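Local coordinates for cerato-platanin-like protein (Moniliophthora perniciosa, PDB 3SUK) that is of unknown molecular function but belongs to the cerato-platanins, secreted fungal proteins that share a double-psi beta-barrel fold, at residues N10-A15 and A82-G87; Q33-P36 and V41-F44; P36-V41 and P45-S50; S50-G55 and N63-S68; A96-E99 and N104-A107. All coordinates share one frame; numbering follows the deposited sequence.

Contact 1. Residues N10-A15 and A82-G87; sequences NTYDNA and AIDHAG
The Tyr12 hydroxyl donates a short hydrogen bond to the Asp84 carboxylate, with OH 2.6 Å from OD2. It meets OD2 on the anti side, 24° out of the carboxylate plane. The oxygen sits at the edge of the tyrosine ring, and ring and carboxylate stand nearly square to each other, 86° apart. Asp84 CG lies opposite the backbone N across the first side-chain bond (chi1 -162°), which brings the carboxylate round to the phenol. The other oxygen takes two backbone donors. His85 N lies 2.9 Å from Asp84 OD1 and approaches from above the carboxylate plane, and Ala23 N bonds to OD1 as well. An alanine in place of the aspartate would remove both oxygens and is likely to leave the Tyr12 hydroxyl and the N-H groups of His85 and Ala23 without this partner. The apolar part is slight: Ile83 CD1 stays 4.4 Å from Tyr12 CD1. Ile47 and Ala49 of strand 47-50 also touch the tyrosine. Tyr12 belongs to the 3-10 segment 10-13, where Asn10 ND2 bonds to Asp13 OD2 at 3.1 Å. The chain turns a corner at Asp84, after Ile83 of strand 74-83 in the double-psi barrel. One carboxylate thus serves a phenol on one oxygen and backbone on the other, so its rotation is fixed and the long loop holding Tyr12 is tied to the barrel.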
loop_
_atom_site.group_PDB
_atom_site.type_symbol
_atom_site.label_atom_id
_atom_site.label_comp_id
_atom_site.label_asym_id
_atom_site.label_seq_id
_atom_site.Cartn_x
_atom_site.Cartn_y
_atom_site.Cartn_z
ATOM N N ASN A 10 -0.491 3.008 10.861
ATOM C CA ASN A 10 0.267 4.244 10.975
ATOM C C ASN A 10 1.784 4.074 10.836
ATOM O O ASN A 10 2.458 5.015 10.675
ATOM C CB ASN A 10 -0.055 4.964 12.290
ATOM C CG ASN A 10 -1.491 5.440 12.372
ATOM O OD1 ASN A 10 -2.191 5.076 13.282
ATOM N ND2 ASN A 10 -1.917 6.221 11.421
ATOM N N THR A 11 2.284 2.852 10.863
ATOM C CA THR A 11 3.699 2.558 10.594
ATOM C C THR A 11 4.030 3.228 9.257
ATOM O O THR A 11 5.000 3.906 9.137
ATOM C CB THR A 11 3.858 1.001 10.433
ATOM O OG1 THR A 11 3.689 0.381 11.707
ATOM C CG2 THR A 11 5.201 0.662 9.915
ATOM N N TYR A 12 3.160 3.107 8.266
ATOM C CA TYR A 12 3.435 3.611 6.911
ATOM C C TYR A 12 3.274 5.109 6.695
ATOM O O TYR A 12 3.625 5.593 5.675
ATOM C CB TYR A 12 2.612 2.809 5.867
ATOM C CG TYR A 12 2.749 1.304 6.050
ATOM C CD1 TYR A 12 3.992 0.680 6.013
ATOM C CD2 TYR A 12 1.645 0.517 6.303
ATOM C CE1 TYR A 12 4.109 -0.695 6.202
ATOM C CE2 TYR A 12 1.768 -0.824 6.514
ATOM C CZ TYR A 12 2.983 -1.434 6.482
ATOM O OH TYR A 12 3.105 -2.783 6.685
ATOM N N ASP A 13 2.695 5.782 7.669
ATOM C CA ASP A 13 2.447 7.229 7.598
ATOM C C ASP A 13 3.699 8.038 7.779
ATOM O O ASP A 13 3.727 9.188 7.482
ATOM C CB ASP A 13 1.382 7.673 8.599
ATOM C CG ASP A 13 0.018 7.360 8.110
ATOM O OD1 ASP A 13 -0.391 8.034 7.167
ATOM O OD2 ASP A 13 -0.565 6.451 8.616
ATOM N N ASN A 14 4.721 7.376 8.256
ATOM C CA ASN A 14 5.966 8.043 8.614
ATOM C C ASN A 14 7.020 7.890 7.492
ATOM O O ASN A 14 7.574 6.846 7.293
ATOM C CB ASN A 14 6.433 7.491 10.008
ATOM C CG ASN A 14 5.375 7.746 11.180
ATOM O OD1 ASN A 14 5.204 8.860 11.637
ATOM N ND2 ASN A 14 4.693 6.709 11.608
ATOM N N ALA A 15 7.313 8.997 6.812
ATOM C CA ALA A 15 8.205 9.032 5.638
ATOM C C ALA A 15 9.600 8.511 5.911
ATOM O O ALA A 15 10.240 7.985 5.045
ATOM C CB ALA A 15 8.330 10.455 5.072
ATOM N N ALA A 82 2.784 -1.821 -2.868
ATOM C CA ALA A 82 2.864 -2.779 -1.775
ATOM C C ALA A 82 4.311 -3.115 -1.445
ATOM O O ALA A 82 5.046 -3.462 -2.282
ATOM C CB ALA A 82 2.037 -4.023 -2.123
ATOM N N ILE A 83 4.639 -2.925 -0.183
ATOM C CA ILE A 83 6.003 -3.108 0.316
ATOM C C ILE A 83 6.188 -4.079 1.499
ATOM O O ILE A 83 7.251 -4.163 2.047
ATOM C CB ILE A 83 6.585 -1.723 0.713
ATOM C CG1 ILE A 83 5.890 -1.137 1.954
ATOM C CG2 ILE A 83 6.507 -0.761 -0.489
ATOM C CD1 ILE A 83 6.575 0.063 2.562
ATOM N N ASP A 84 5.111 -4.714 1.934
ATOM C CA ASP A 84 5.162 -5.498 3.172
ATOM C C ASP A 84 4.058 -6.548 3.084
ATOM O O ASP A 84 3.201 -6.440 2.260
ATOM C CB ASP A 84 4.969 -4.550 4.366
ATOM C CG ASP A 84 5.426 -5.116 5.723
ATOM O OD1 ASP A 84 5.984 -6.189 5.756
ATOM O OD2 ASP A 84 5.156 -4.394 6.687
ATOM N N HIS A 85 4.144 -7.546 3.942
ATOM C CA HIS A 85 3.124 -8.578 4.097
ATOM C C HIS A 85 1.964 -8.099 4.977
ATOM O O HIS A 85 2.195 -7.576 5.974
ATOM C CB HIS A 85 3.774 -9.832 4.740
ATOM C CG HIS A 85 2.776 -10.866 5.198
ATOM N ND1 HIS A 85 2.092 -11.676 4.330
ATOM C CD2 HIS A 85 2.320 -11.174 6.428
ATOM C CE1 HIS A 85 1.284 -12.466 5.006
ATOM N NE2 HIS A 85 1.414 -12.186 6.281
ATOM N N ALA A 86 0.738 -8.396 4.553
ATOM C CA ALA A 86 -0.470 -8.233 5.369
ATOM C C ALA A 86 -1.113 -9.605 5.467
ATOM O O ALA A 86 -0.985 -10.409 4.601
ATOM C CB ALA A 86 -1.422 -7.277 4.697
ATOM N N GLY A 87 -1.805 -9.839 6.558
ATOM C CA GLY A 87 -2.544 -11.068 6.721
ATOM C C GLY A 87 -3.776 -11.174 5.847
ATOM O O GLY A 87 -4.212 -12.220 5.593
#

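Contact 2. Residues Q33-P36 and V41-F44; sequences QRFP and VPTF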
loop_
_atom_site.group_PDB
_atom_site.type_symbol
_atom_site.label_atom_id
_atom_site.label_comp_id
_atom_site.label_asym_id
_atom_site.label_seq_id
_atom_site.Cartn_x
_atom_site.Cartn_y
_atom_site.Cartn_z
ATOM N N GLN A 33 17.308 -1.330 -1.554
ATOM C CA GLN A 33 18.290 -0.604 -2.389
ATOM C C GLN A 33 17.650 0.479 -3.260
ATOM O O GLN A 33 18.180 1.537 -3.448
ATOM C CB GLN A 33 19.178 -1.543 -3.190
ATOM C CG GLN A 33 20.207 -2.249 -2.365
ATOM C CD GLN A 33 21.000 -1.309 -1.477
ATOM O OE1 GLN A 33 21.544 -0.333 -1.939
ATOM N NE2 GLN A 33 21.027 -1.598 -0.157
ATOM N N ARG A 34 16.509 0.149 -3.832
ATOM C CA ARG A 34 15.779 1.083 -4.646
ATOM C C ARG A 34 15.210 2.241 -3.858
ATOM O O ARG A 34 15.323 3.374 -4.251
ATOM C CB ARG A 34 14.647 0.328 -5.404
ATOM C CG ARG A 34 15.121 -0.805 -6.335
ATOM C CD ARG A 34 13.979 -1.520 -7.012
ATOM N NE ARG A 34 13.391 -0.626 -7.971
ATOM C CZ ARG A 34 12.343 -0.908 -8.697
ATOM N NH1 ARG A 34 11.732 -2.062 -8.578
ATOM N NH2 ARG A 34 11.907 -0.016 -9.550
ATOM N N PHE A 35 14.558 1.901 -2.751
ATOM C CA PHE A 35 13.824 2.861 -1.930
ATOM C C PHE A 35 14.173 2.664 -0.465
ATOM O O PHE A 35 13.548 1.913 0.231
ATOM C CB PHE A 35 12.307 2.644 -2.146
ATOM C CG PHE A 35 11.909 2.630 -3.609
ATOM C CD1 PHE A 35 11.947 3.798 -4.369
ATOM C CD2 PHE A 35 11.546 1.462 -4.225
ATOM C CE1 PHE A 35 11.637 3.774 -5.694
ATOM C CE2 PHE A 35 11.235 1.466 -5.547
ATOM C CZ PHE A 35 11.285 2.591 -6.271
ATOM N N PRO A 36 15.193 3.342 0.011
ATOM C CA PRO A 36 15.670 3.109 1.387
ATOM C C PRO A 36 14.668 3.466 2.500
ATOM O O PRO A 36 14.689 2.919 3.563
ATOM C CB PRO A 36 16.971 3.943 1.485
ATOM C CG PRO A 36 17.411 4.165 0.141
ATOM C CD PRO A 36 16.133 4.166 -0.759
ATOM N N VAL A 41 9.473 5.955 -1.749
ATOM C CA VAL A 41 8.658 5.264 -2.701
ATOM C C VAL A 41 7.895 6.354 -3.493
ATOM O O VAL A 41 7.355 7.230 -2.919
ATOM C CB VAL A 41 7.690 4.333 -1.968
ATOM C CG1 VAL A 41 6.848 3.611 -3.000
ATOM C CG2 VAL A 41 8.491 3.305 -1.092
ATOM N N PRO A 42 7.842 6.254 -4.817
ATOM C CA PRO A 42 7.352 7.382 -5.603
ATOM C C PRO A 42 5.900 7.773 -5.353
ATOM O O PRO A 42 5.527 8.869 -5.604
ATOM C CB PRO A 42 7.578 6.928 -7.065
ATOM C CG PRO A 42 8.676 5.983 -6.980
ATOM C CD PRO A 42 8.463 5.248 -5.690
ATOM N N THR A 43 5.090 6.848 -4.868
ATOM C CA THR A 43 3.678 7.117 -4.627
ATOM C C THR A 43 3.406 7.544 -3.171
ATOM O O THR A 43 2.302 7.719 -2.801
ATOM C CB THR A 43 2.864 5.854 -4.958
ATOM O OG1 THR A 43 3.385 4.784 -4.190
ATOM C CG2 THR A 43 3.020 5.472 -6.434
ATOM N N PHE A 44 4.434 7.700 -2.359
ATOM C CA PHE A 44 4.208 7.931 -0.942
ATOM C C PHE A 44 3.300 9.158 -0.797
ATOM O O PHE A 44 3.519 10.150 -1.436
ATOM C CB PHE A 44 5.537 8.225 -0.211
ATOM C CG PHE A 44 5.355 8.491 1.270
ATOM C CD1 PHE A 44 5.352 7.459 2.153
ATOM C CD2 PHE A 44 5.161 9.770 1.750
ATOM C CE1 PHE A 44 5.176 7.665 3.492
ATOM C CE2 PHE A 44 4.994 9.976 3.093
ATOM C CZ PHE A 44 5.005 8.908 3.952
#
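Phe35 meets Pro42 through the far part of its ring. Its CE1 lies 3.5 Å from Pro42 CD and 3.9 Å from Pro42 CG, and the two side chains cross at about a right angle. Nearer the backbone the partner is Val41. Phe35 CD1 comes within 4.0 Å of Val41 CA, and Phe35 CB is 4.0 Å from Val41 CG2. The phenylalanine CG is anti to its own carbonyl carbon (chi1 -51°), which places CD1 and CE1 beside Val41 and Pro42. The contact is wholly apolar. Both segments belong to the long connection between strands 4-8 and 47-50 of the double-psi beta-barrel. The proline is held by a type I turn from Val41 to Phe44, closed by Phe44 N to Val41 O at 3.0 Å. Arg34 CB lies over one face of the phenylalanine ring, offset toward its rim. The arginine guanidinium in turn has Phe35 CE2 3.8 Å above its plane. With an alanine in place of the phenylalanine, a gap would probably open beside Pro42 CD, and the guanidinium would lose the ring next to it. Arg34 NH2 makes a salt bridge to the C-terminal carboxylate of Leu125, a residue that Phe35 also touches.

Contact 3. Residues P36-V41 and P45-S50; sequences PTFGSV and PHIGAS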
loop_
_atom_site.group_PDB
_atom_site.type_symbol
_atom_site.label_atom_id
_atom_site.label_comp_id
_atom_site.label_asym_id
_atom_site.label_seq_id
_atom_site.Cartn_x
_atom_site.Cartn_y
_atom_site.Cartn_z
ATOM N N PRO A 36 15.193 3.342 0.011
ATOM C CA PRO A 36 15.670 3.109 1.387
ATOM C C PRO A 36 14.668 3.466 2.500
ATOM O O PRO A 36 14.689 2.919 3.563
ATOM C CB PRO A 36 16.971 3.943 1.485
ATOM C CG PRO A 36 17.411 4.165 0.141
ATOM C CD PRO A 36 16.133 4.166 -0.759
ATOM N N THR A 37 13.803 4.404 2.201
ATOM C CA THR A 37 12.792 4.857 3.132
ATOM C C THR A 37 11.368 4.842 2.525
ATOM O O THR A 37 11.204 4.938 1.335
ATOM C CB THR A 37 13.032 6.312 3.595
ATOM O OG1 THR A 37 12.951 7.175 2.481
ATOM C CG2 THR A 37 14.366 6.497 4.327
ATOM N N PHE A 38 10.383 4.796 3.406
ATOM C CA PHE A 38 8.991 4.771 2.984
ATOM C C PHE A 38 8.729 6.013 2.120
ATOM O O PHE A 38 8.127 5.923 1.082
ATOM C CB PHE A 38 8.043 4.784 4.189
ATOM C CG PHE A 38 8.070 3.543 5.029
ATOM C CD1 PHE A 38 8.679 2.390 4.599
ATOM C CD2 PHE A 38 7.449 3.548 6.241
ATOM C CE1 PHE A 38 8.655 1.291 5.386
ATOM C CE2 PHE A 38 7.429 2.471 7.020
ATOM C CZ PHE A 38 8.040 1.328 6.608
ATOM N N GLY A 39 9.249 7.157 2.539
ATOM C CA GLY A 39 9.005 8.410 1.840
ATOM C C GLY A 39 9.611 8.469 0.434
ATOM O O GLY A 39 9.189 9.214 -0.378
ATOM N N SER A 40 10.638 7.696 0.187
ATOM C CA SER A 40 11.223 7.566 -1.134
ATOM C C SER A 40 10.422 6.770 -2.190
ATOM O O SER A 40 10.689 6.853 -3.352
ATOM C CB SER A 40 12.663 7.043 -1.037
ATOM O OG SER A 40 12.715 5.667 -0.784
ATOM N N VAL A 41 9.473 5.955 -1.749
ATOM C CA VAL A 41 8.658 5.264 -2.701
ATOM C C VAL A 41 7.895 6.354 -3.493
ATOM O O VAL A 41 7.355 7.230 -2.919
ATOM C CB VAL A 41 7.690 4.333 -1.968
ATOM C CG1 VAL A 41 6.848 3.611 -3.000
ATOM C CG2 VAL A 41 8.491 3.305 -1.092
ATOM N N PRO A 45 2.294 9.105 0.063
ATOM C CA PRO A 45 2.063 8.107 1.118
ATOM C C PRO A 45 1.157 6.966 0.667
ATOM O O PRO A 45 0.628 6.298 1.501
ATOM C CB PRO A 45 1.334 8.928 2.180
ATOM C CG PRO A 45 0.483 9.837 1.379
ATOM C CD PRO A 45 1.360 10.228 0.174
ATOM N N HIS A 46 1.019 6.774 -0.634
ATOM C CA HIS A 46 0.235 5.643 -1.126
ATOM C C HIS A 46 1.119 4.399 -1.098
ATOM O O HIS A 46 1.620 3.955 -2.089
ATOM C CB HIS A 46 -0.259 5.878 -2.557
ATOM C CG HIS A 46 -1.123 7.085 -2.726
ATOM N ND1 HIS A 46 -1.536 7.535 -3.955
ATOM C CD2 HIS A 46 -1.641 7.934 -1.821
ATOM C CE1 HIS A 46 -2.260 8.624 -3.795
ATOM N NE2 HIS A 46 -2.348 8.886 -2.511
ATOM N N ILE A 47 1.295 3.876 0.106
ATOM C CA ILE A 47 2.088 2.674 0.324
ATOM C C ILE A 47 1.407 1.813 1.381
ATOM O O ILE A 47 0.613 2.307 2.147
ATOM C CB ILE A 47 3.528 2.975 0.774
ATOM C CG1 ILE A 47 3.526 3.788 2.062
ATOM C CG2 ILE A 47 4.347 3.669 -0.333
ATOM C CD1 ILE A 47 4.820 3.757 2.834
ATOM N N GLY A 48 1.716 0.529 1.372
ATOM C CA GLY A 48 1.157 -0.350 2.371
ATOM C C GLY A 48 1.585 -1.794 2.258
ATOM O O GLY A 48 2.353 -2.173 1.418
ATOM N N ALA A 49 1.008 -2.591 3.145
ATOM C CA ALA A 49 1.176 -4.028 3.146
ATOM C C ALA A 49 0.048 -4.665 2.319
ATOM O O ALA A 49 -1.015 -4.073 2.251
ATOM C CB ALA A 49 1.144 -4.547 4.582
ATOM N N SER A 50 0.317 -5.818 1.702
ATOM C CA SER A 50 -0.678 -6.610 1.001
ATOM C C SER A 50 -0.477 -8.104 1.300
ATOM O O SER A 50 0.609 -8.561 1.442
ATOM C CB SER A 50 -0.591 -6.376 -0.504
ATOM O OG SER A 50 -1.352 -7.300 -1.225
#
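Ile47 opens strand 47-50 of the barrel sheet and packs against Phe38 and Val41 of the preceding loop. Its two branches divide the work. CD1 reaches Phe38, 3.6 Å from CB and 3.9 Å from CG, and the two side chains cross at about a right angle. CG2 reaches Val41, 3.7 Å from its CG1. The isoleucine CG1 sits between the backbone N and the carbonyl carbon (chi1 58°), the less roomy of the three choices, and from there it carries CD1 to Phe38. No hydrogen bond joins the two segments. In the double-psi barrel, Ile47 pairs by backbone with Ala93, while Phe38 and Val41 also rest on Ile83 and Val81 of strand 74-83. The loop thus lays apolar side chains on two neighbouring strands. The 3-10 segment 38-40 is fixed at its start by an ST motif: Thr37 OG1 accepts from Ser40 N at 3.3 Å. Ser40 OG returns a bond to Thr37 O at 2.7 Å, in the carbonyl plane and on a lone pair. Ahead of Ile47, a cis peptide bond leads into Pro45, and His46 is the centre of an inverse gamma turn. The His46 NE2 atom bonds to Glu99 OE1 on helix 94-101.

Contact 4. Residues S50-G55 and N63-S68; sequences SSDIGG and NCYTIS
Tyr65 and Asp52 approach each other obliquely, with ring and carboxylate planes 53° apart. Asp52 OD2 lies at the edge of the ring, near its plane, and accepts a hydrogen bond from the hydroxyl: Tyr65 OH to Asp52 OD2 is 2.7 Å. The bond uses the anti lone pair, the one turned away from OD1. Asp52 CG stands beside its backbone N, anti to the carbonyl carbon (chi1 -74°), which swings the carboxylate to the phenol. Asp52 CB is also near, 3.4 Å from Tyr65 OH. The phenol also accepts. Asn63 ND2 donates to Tyr65 OH at 3.2 Å, with an N-H...O angle of 164° and the phenol oxygen almost in the amide plane. The hydroxyl is therefore gripped twice, as donor and as acceptor. A second shell sets these groups. Arg120 NH2 bonds to Asn63 OD1, and the ring of Phe90 meets that of Tyr65 edge-to-face. Ser50 OG accepts from Asp52 N at 3.0 Å in an ST turn. A type I turn from Ser50 to Ile53 is closed by Ile53 N to Ser50 O. The turn that leaves strand 47-50 is bonded to the start of strand 64-71, both parts of the double-psi beta-barrel typical of cerato-platanins.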
loop_
_atom_site.group_PDB
_atom_site.type_symbol
_atom_site.label_atom_id
_atom_site.label_comp_id
_atom_site.label_asym_id
_atom_site.label_seq_id
_atom_site.Cartn_x
_atom_site.Cartn_y
_atom_site.Cartn_z
ATOM N N SER A 50 0.317 -5.818 1.702
ATOM C CA SER A 50 -0.678 -6.610 1.001
ATOM C C SER A 50 -0.477 -8.104 1.300
ATOM O O SER A 50 0.609 -8.561 1.442
ATOM C CB SER A 50 -0.591 -6.376 -0.504
ATOM O OG SER A 50 -1.352 -7.300 -1.225
ATOM N N SER A 51 -1.573 -8.831 1.346
ATOM C CA SER A 51 -1.560 -10.293 1.462
ATOM C C SER A 51 -0.980 -10.961 0.231
ATOM O O SER A 51 -0.625 -12.111 0.262
ATOM C CB SER A 51 -2.955 -10.836 1.796
ATOM O OG SER A 51 -3.953 -10.348 0.973
ATOM N N ASP A 52 -0.843 -10.202 -0.850
ATOM C CA ASP A 52 -0.157 -10.704 -2.055
ATOM C C ASP A 52 1.323 -10.959 -1.773
ATOM O O ASP A 52 1.947 -11.704 -2.448
ATOM C CB ASP A 52 -0.297 -9.768 -3.270
ATOM C CG ASP A 52 -1.667 -9.804 -3.899
ATOM O OD1 ASP A 52 -2.505 -10.552 -3.457
ATOM O OD2 ASP A 52 -1.867 -9.097 -4.863
ATOM N N ILE A 53 1.853 -10.234 -0.809
ATOM C CA ILE A 53 3.230 -10.383 -0.410
ATOM C C ILE A 53 3.260 -11.384 0.773
ATOM O O ILE A 53 2.845 -11.081 1.853
ATOM C CB ILE A 53 3.846 -9.005 -0.003
ATOM C CG1 ILE A 53 4.054 -8.130 -1.248
ATOM C CG2 ILE A 53 5.147 -9.208 0.711
ATOM C CD1 ILE A 53 4.253 -6.650 -0.957
ATOM N N GLY A 54 3.741 -12.581 0.472
ATOM C CA GLY A 54 3.838 -13.670 1.428
ATOM C C GLY A 54 4.789 -13.375 2.560
ATOM O O GLY A 54 4.634 -13.849 3.645
ATOM N N GLY A 55 5.845 -12.651 2.264
ATOM C CA GLY A 55 6.906 -12.395 3.208
ATOM C C GLY A 55 8.163 -12.025 2.444
ATOM O O GLY A 55 8.086 -11.608 1.307
ATOM N N ASN A 63 4.624 -4.405 -6.059
ATOM C CA ASN A 63 3.465 -4.378 -6.910
ATOM C C ASN A 63 2.678 -3.093 -6.753
ATOM O O ASN A 63 2.530 -2.565 -5.698
ATOM C CB ASN A 63 2.551 -5.569 -6.668
ATOM C CG ASN A 63 3.032 -6.847 -7.372
ATOM O OD1 ASN A 63 4.014 -6.860 -8.054
ATOM N ND2 ASN A 63 2.348 -7.894 -7.119
ATOM N N CYS A 64 2.157 -2.651 -7.875
ATOM C CA CYS A 64 1.414 -1.425 -7.990
ATOM C C CYS A 64 -0.057 -1.752 -8.234
ATOM O O CYS A 64 -0.356 -2.456 -9.115
ATOM C CB CYS A 64 1.980 -0.651 -9.195
ATOM S SG CYS A 64 1.215 0.976 -9.495
ATOM N N TYR A 65 -0.923 -1.205 -7.403
ATOM C CA TYR A 65 -2.337 -1.472 -7.434
ATOM C C TYR A 65 -3.144 -0.194 -7.554
ATOM O O TYR A 65 -2.892 0.764 -6.865
ATOM C CB TYR A 65 -2.762 -2.180 -6.153
ATOM C CG TYR A 65 -2.085 -3.491 -5.919
ATOM C CD1 TYR A 65 -0.895 -3.545 -5.225
ATOM C CD2 TYR A 65 -2.635 -4.679 -6.381
ATOM C CE1 TYR A 65 -0.284 -4.731 -4.976
ATOM C CE2 TYR A 65 -2.010 -5.873 -6.161
ATOM C CZ TYR A 65 -0.823 -5.890 -5.489
ATOM O OH TYR A 65 -0.191 -7.072 -5.265
ATOM N N THR A 66 -4.147 -0.227 -8.401
ATOM C CA THR A 66 -5.135 0.826 -8.457
ATOM C C THR A 66 -6.256 0.341 -7.571
ATOM O O THR A 66 -6.861 -0.673 -7.827
ATOM C CB THR A 66 -5.650 1.067 -9.876
ATOM O OG1 THR A 66 -4.581 1.569 -10.667
ATOM C CG2 THR A 66 -6.745 2.085 -9.867
ATOM N N ILE A 67 -6.481 1.089 -6.503
ATOM C CA ILE A 67 -7.447 0.749 -5.454
ATOM C C ILE A 67 -8.575 1.762 -5.527
ATOM O O ILE A 67 -8.343 2.913 -5.544
ATOM C CB ILE A 67 -6.797 0.761 -4.048
ATOM C CG1 ILE A 67 -5.602 -0.223 -3.970
ATOM C CG2 ILE A 67 -7.811 0.364 -2.976
ATOM C CD1 ILE A 67 -4.835 -0.137 -2.747
ATOM N N SER A 68 -9.804 1.264 -5.567
ATOM C CA SER A 68 -11.032 2.042 -5.724
ATOM C C SER A 68 -12.034 1.795 -4.600
ATOM O O SER A 68 -12.151 0.723 -4.104
ATOM C CB SER A 68 -11.731 1.666 -7.025
ATOM O OG SER A 68 -10.871 1.930 -8.084
#

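Contact 5. Residues A96-E99 and N104-A107; sequences AMDE and NAVA
Asp98 on helix 94-101 receives the first N-H of helix 105-108. The two short helices follow each other in the chain of this double-psi barrel protein, with a short linker between them. The direct polar link is Ala105 N to Asp98 OD1, 2.9 Å long with an N-H...O angle of 157°. The N-H meets OD1 on the anti side, 30° out of the carboxylate plane. OD1 also lies close to the Ala105 methyl, 3.0 Å from CB. Asn104 stands at the N-cap position, but its side chain makes no capping bond; its ND2 turns to Thr101 O instead. The carboxylate of Asp98 comes from the neighbouring helix to the N-terminal end of helix 105-108, where the first N-H groups have no helical acceptor. A negative charge there is probably favoured by the N-H groups it faces.

A water extends the polar link. It donates to Asp98 OD1 at 2.6 Å and accepts from Val106 N at 3.1 Å, so OD1 serves two successive N-H groups, one directly and one through solvent. Asp98 OD2 is held by Gln94 NE2, one turn back on the same helix.

The apolar contact is made by Met97, which flanks the Ala105 methyl with CG 3.6 Å and SD 3.9 Å from Ala105 CB. Met97 CG is anti to the backbone N (chi1 -171°) and the chain stays extended beyond it, so the thioether runs past the methyl. Leu6 and Phe8 of strand 4-8 also touch this methionine. At its far end, Met97 CE comes within 3.9 Å of Ala105 O.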
loop_
_atom_site.group_PDB
_atom_site.type_symbol
_atom_site.label_atom_id
_atom_site.label_comp_id
_atom_site.label_asym_id
_atom_site.label_seq_id
_atom_site.Cartn_x
_atom_site.Cartn_y
_atom_site.Cartn_z
ATOM N N ALA A 96 -3.289 7.495 2.979
ATOM C CA ALA A 96 -3.814 6.854 1.803
ATOM C C ALA A 96 -5.266 6.453 1.948
ATOM O O ALA A 96 -6.022 6.660 1.055
ATOM C CB ALA A 96 -2.982 5.656 1.424
ATOM N N MET A 97 -5.637 5.855 3.062
ATOM C CA MET A 97 -7.014 5.510 3.333
ATOM C C MET A 97 -7.861 6.776 3.423
ATOM O O MET A 97 -8.976 6.776 2.996
ATOM C CB MET A 97 -7.166 4.638 4.572
ATOM C CG MET A 97 -8.544 4.107 4.724
ATOM S SD MET A 97 -8.658 2.938 6.104
ATOM C CE MET A 97 -10.373 2.440 6.030
ATOM N N ASP A 98 -7.309 7.838 3.995
ATOM C CA ASP A 98 -8.070 9.070 4.032
ATOM C C ASP A 98 -8.348 9.616 2.624
ATOM O O ASP A 98 -9.421 10.067 2.362
ATOM C CB ASP A 98 -7.379 10.105 4.922
ATOM C CG ASP A 98 -7.731 9.952 6.393
ATOM O OD1 ASP A 98 -8.865 9.675 6.706
ATOM O OD2 ASP A 98 -6.815 10.125 7.218
ATOM N N GLU A 99 -7.388 9.535 1.744
ATOM C CA GLU A 99 -7.583 9.993 0.370
ATOM C C GLU A 99 -8.653 9.139 -0.342
ATOM O O GLU A 99 -9.483 9.639 -1.049
ATOM C CB GLU A 99 -6.268 9.995 -0.383
ATOM C CG GLU A 99 -5.331 11.098 0.037
ATOM C CD GLU A 99 -3.991 10.953 -0.636
ATOM O OE1 GLU A 99 -3.980 11.001 -1.869
ATOM O OE2 GLU A 99 -2.962 10.867 0.074
ATOM N N ASN A 104 -12.143 9.815 5.844
ATOM C CA ASN A 104 -12.905 8.984 6.730
ATOM C C ASN A 104 -12.225 7.689 7.206
ATOM O O ASN A 104 -12.853 6.750 7.560
ATOM C CB ASN A 104 -14.281 8.710 6.103
ATOM C CG ASN A 104 -15.168 9.942 6.099
ATOM O OD1 ASN A 104 -15.847 10.218 7.065
ATOM N ND2 ASN A 104 -15.166 10.636 5.008
ATOM N N ALA A 105 -10.893 7.688 7.174
ATOM C CA ALA A 105 -10.158 6.471 7.491
ATOM C C ALA A 105 -10.359 5.970 8.898
ATOM O O ALA A 105 -10.675 4.847 9.115
ATOM C CB ALA A 105 -8.665 6.709 7.255
ATOM N N VAL A 106 -10.177 6.879 9.857
ATOM C CA VAL A 106 -10.398 6.538 11.251
ATOM C C VAL A 106 -11.863 6.221 11.545
ATOM O O VAL A 106 -12.172 5.289 12.203
ATOM C CB VAL A 106 -9.867 7.641 12.178
ATOM C CG1 VAL A 106 -10.135 7.270 13.603
ATOM C CG2 VAL A 106 -8.359 7.857 11.965
ATOM N N ALA A 107 -12.740 7.014 10.949
ATOM C CA ALA A 107 -14.183 6.829 11.140
ATOM C C ALA A 107 -14.667 5.466 10.616
ATOM O O ALA A 107 -15.526 4.859 11.188
ATOM C CB ALA A 107 -14.931 7.928 10.494
HETATM O O HOH W 1 -9.252 9.757 9.304
#

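Overall arrangement
Contacts 2 and 3 share Pro36 and Val41, and their centres are 6 Å apart. Contact 3 also meets contact 1 at 7 Å between centres: Ile83 N lies 2.9 Å from Gly48 O, and Ala15 O 2.8 Å from Gly39 N, both probable hydrogen bonds. Contact 4 shares Ser50 with contact 3. It joins contact 1 through His85 ND1 and Ile53 O, 2.7 Å apart. Contacts 1, 3 and 4 all reach the same barrel sheet. Contact 5 lies farther off, its centre about 17 Å from that of contact 3, yet the two touch where Pro45 O packs 3.7 Å from Ala96 CB. None of the five contacts is tied to a known ligand or active site.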